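Local coordinates for probable enoyl-CoA hydratase/isomerase (Pseudomonas aeruginosa, PDB 7BOR), which binds coenzyme A and, as a member of the crotonase family, probably acts as a delta(3)-delta(2)-enoyl-CoA isomerase, at residues A[140-145]-A[215-220]. Sequence-based numbering, arbitrary orientation.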
loop_
_atom_site.group_PDB
_atom_site.type_symbol
_atom_site.label_atom_id
_atom_site.label_comp_id
_atom_site.label_asym_id
_atom_site.label_seq_id
_atom_site.Cartn_x
_atom_site.Cartn_y
_atom_site.Cartn_z
ATOM N N SER A 140 -4.500 -8.191 4.742
ATOM C CA SER A 140 -4.558 -9.010 3.545
ATOM C C SER A 140 -5.028 -10.417 3.845
ATOM O O SER A 140 -5.560 -11.066 2.951
ATOM C CB SER A 140 -3.188 -9.050 2.904
ATOM O OG SER A 140 -2.203 -9.608 3.763
ATOM N N SER A 141 -4.830 -10.912 5.086
ATOM C CA SER A 141 -5.331 -12.238 5.444
ATOM C C SER A 141 -6.840 -12.256 5.522
ATOM O O SER A 141 -7.457 -13.315 5.408
ATOM C CB SER A 141 -4.758 -12.703 6.799
ATOM O OG SER A 141 -5.211 -11.880 7.845
ATOM N N LEU A 142 -7.454 -11.096 5.708
ATOM C CA LEU A 142 -8.901 -11.003 5.575
ATOM C C LEU A 142 -9.352 -10.593 4.168
ATOM O O LEU A 142 -10.278 -11.188 3.613
ATOM C CB LEU A 142 -9.418 -9.990 6.590
ATOM C CG LEU A 142 -10.907 -9.660 6.527
ATOM C CD1 LEU A 142 -11.655 -10.884 7.002
ATOM C CD2 LEU A 142 -11.146 -8.429 7.311
ATOM N N ILE A 143 -8.784 -9.510 3.643
ATOM C CA ILE A 143 -9.279 -8.928 2.392
ATOM C C ILE A 143 -9.114 -9.900 1.231
ATOM O O ILE A 143 -10.028 -10.076 0.429
ATOM C CB ILE A 143 -8.576 -7.585 2.112
ATOM C CG1 ILE A 143 -8.964 -6.577 3.188
ATOM C CG2 ILE A 143 -8.886 -7.018 0.703
ATOM C CD1 ILE A 143 -8.141 -5.289 3.146
ATOM N N LEU A 144 -7.980 -10.553 1.132
ATOM C CA LEU A 144 -7.740 -11.339 -0.090
ATOM C C LEU A 144 -8.592 -12.602 -0.207
ATOM O O LEU A 144 -9.131 -12.871 -1.287
ATOM C CB LEU A 144 -6.267 -11.713 -0.211
ATOM C CG LEU A 144 -5.332 -10.550 -0.566
ATOM C CD1 LEU A 144 -3.907 -11.089 -0.666
ATOM C CD2 LEU A 144 -5.699 -9.804 -1.861
ATOM N N PRO A 145 -8.801 -13.382 0.862
ATOM C CA PRO A 145 -9.695 -14.538 0.703
ATOM C C PRO A 145 -11.129 -14.108 0.457
ATOM O O PRO A 145 -11.864 -14.813 -0.244
ATOM C CB PRO A 145 -9.515 -15.335 2.006
ATOM C CG PRO A 145 -8.229 -14.860 2.608
ATOM C CD PRO A 145 -8.068 -13.401 2.141
ATOM N N ILE A 215 -15.054 -2.546 8.776
ATOM C CA ILE A 215 -13.902 -1.845 9.342
ATOM C C ILE A 215 -13.542 -2.380 10.731
ATOM O O ILE A 215 -12.360 -2.437 11.103
ATOM C CB ILE A 215 -14.164 -0.326 9.367
ATOM C CG1 ILE A 215 -12.980 0.405 9.992
ATOM C CG2 ILE A 215 -15.393 0.028 10.163
ATOM C CD1 ILE A 215 -11.757 0.338 9.136
ATOM N N GLU A 216 -14.530 -2.782 11.521
ATOM C CA GLU A 216 -14.197 -3.267 12.864
ATOM C C GLU A 216 -13.435 -4.584 12.774
ATOM O O GLU A 216 -12.402 -4.752 13.431
ATOM C CB GLU A 216 -15.459 -3.426 13.721
ATOM C CG GLU A 216 -16.237 -2.135 13.977
ATOM C CD GLU A 216 -17.490 -2.366 14.845
ATOM O OE1 GLU A 216 -17.899 -3.539 15.005
ATOM O OE2 GLU A 216 -18.055 -1.381 15.363
ATOM N N GLU A 217 -13.930 -5.527 11.950
ATOM C CA GLU A 217 -13.205 -6.779 11.734
ATOM C C GLU A 217 -11.806 -6.500 11.180
ATOM O O GLU A 217 -10.804 -7.020 11.694
ATOM C CB GLU A 217 -13.984 -7.714 10.803
ATOM C CG GLU A 217 -13.367 -9.125 10.715
ATOM C CD GLU A 217 -14.224 -10.174 9.985
ATOM O OE1 GLU A 217 -14.944 -9.809 9.015
ATOM O OE2 GLU A 217 -14.158 -11.382 10.378
ATOM N N LEU A 218 -11.716 -5.632 10.168
ATOM C CA LEU A 218 -10.417 -5.239 9.623
ATOM C C LEU A 218 -9.501 -4.670 10.693
ATOM O O LEU A 218 -8.314 -5.016 10.736
ATOM C CB LEU A 218 -10.610 -4.224 8.505
ATOM C CG LEU A 218 -9.426 -3.826 7.635
ATOM C CD1 LEU A 218 -8.685 -5.056 7.162
ATOM C CD2 LEU A 218 -9.990 -3.000 6.451
ATOM N N ARG A 219 -10.016 -3.775 11.553
ATOM C CA ARG A 219 -9.187 -3.243 12.639
ATOM C C ARG A 219 -8.660 -4.374 13.508
ATOM O O ARG A 219 -7.476 -4.396 13.856
ATOM C CB ARG A 219 -9.973 -2.239 13.490
ATOM C CG ARG A 219 -9.885 -0.797 12.924
ATOM C CD ARG A 219 -10.840 0.103 13.664
ATOM N NE ARG A 219 -11.233 1.319 12.972
ATOM C CZ ARG A 219 -12.456 1.829 13.064
ATOM N NH1 ARG A 219 -13.378 1.214 13.794
ATOM N NH2 ARG A 219 -12.757 2.945 12.425
ATOM N N ARG A 220 -9.518 -5.354 13.814
ATOM C CA ARG A 220 -9.121 -6.453 14.692
ATOM C C ARG A 220 -8.187 -7.430 13.971
ATOM O O ARG A 220 -7.225 -7.941 14.565
ATOM C CB ARG A 220 -10.394 -7.128 15.240
ATOM C CG ARG A 220 -10.424 -8.666 15.245
ATOM C CD ARG A 220 -11.862 -9.185 15.419
ATOM N NE ARG A 220 -12.085 -10.560 14.921
ATOM C CZ ARG A 220 -11.917 -10.936 13.651
ATOM N NH1 ARG A 220 -11.479 -10.052 12.776
ATOM N NH2 ARG A 220 -12.151 -12.187 13.244
#
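With CG anti to the backbone N (chi1 175°), L142 reaches straight across to helix 200-233; L218, with a like first torsion (chi1 -170°), sends its CG out so that, with the second torsion, CD1 comes toward helix 140-148. CD2 of L142 lies against the backbone of the opposite helix, 4.0 Å from CA of L218, and also meets that leucine's CD1 and CG of E217. The other methyl, CD1, rests 4.0 Å from the carboxylate carbon CD of E217, the extended E217 side chain passing at a slant to that of L142. I143 joins from the next position: its CD1 stands 4.1 Å from L218 CD1, so that one methyl of L218 serves both residues. No hydrogen bond spans the pair; the leucine and isoleucine methyls pack apolarly, buried at I143 and L218 and more exposed toward E217. Within the crotonase fold the contact joins helix 140-148 to the long helix 200-233, the N-to-C directions of 140-145 and 215-220 making 134° and their axes coming to 9.8 Å. On the exposed side R220 turns back to E217 of its own helix: NH1 makes a weak hydrogen bond to the E217 carbonyl O, while NH2 and OE2 at 3.6 Å interact through charge alone. Further along helix 200-233, OE2 of E225 hydrogen-bonds S141 OG. L218 also touches L89 of helix 80-90.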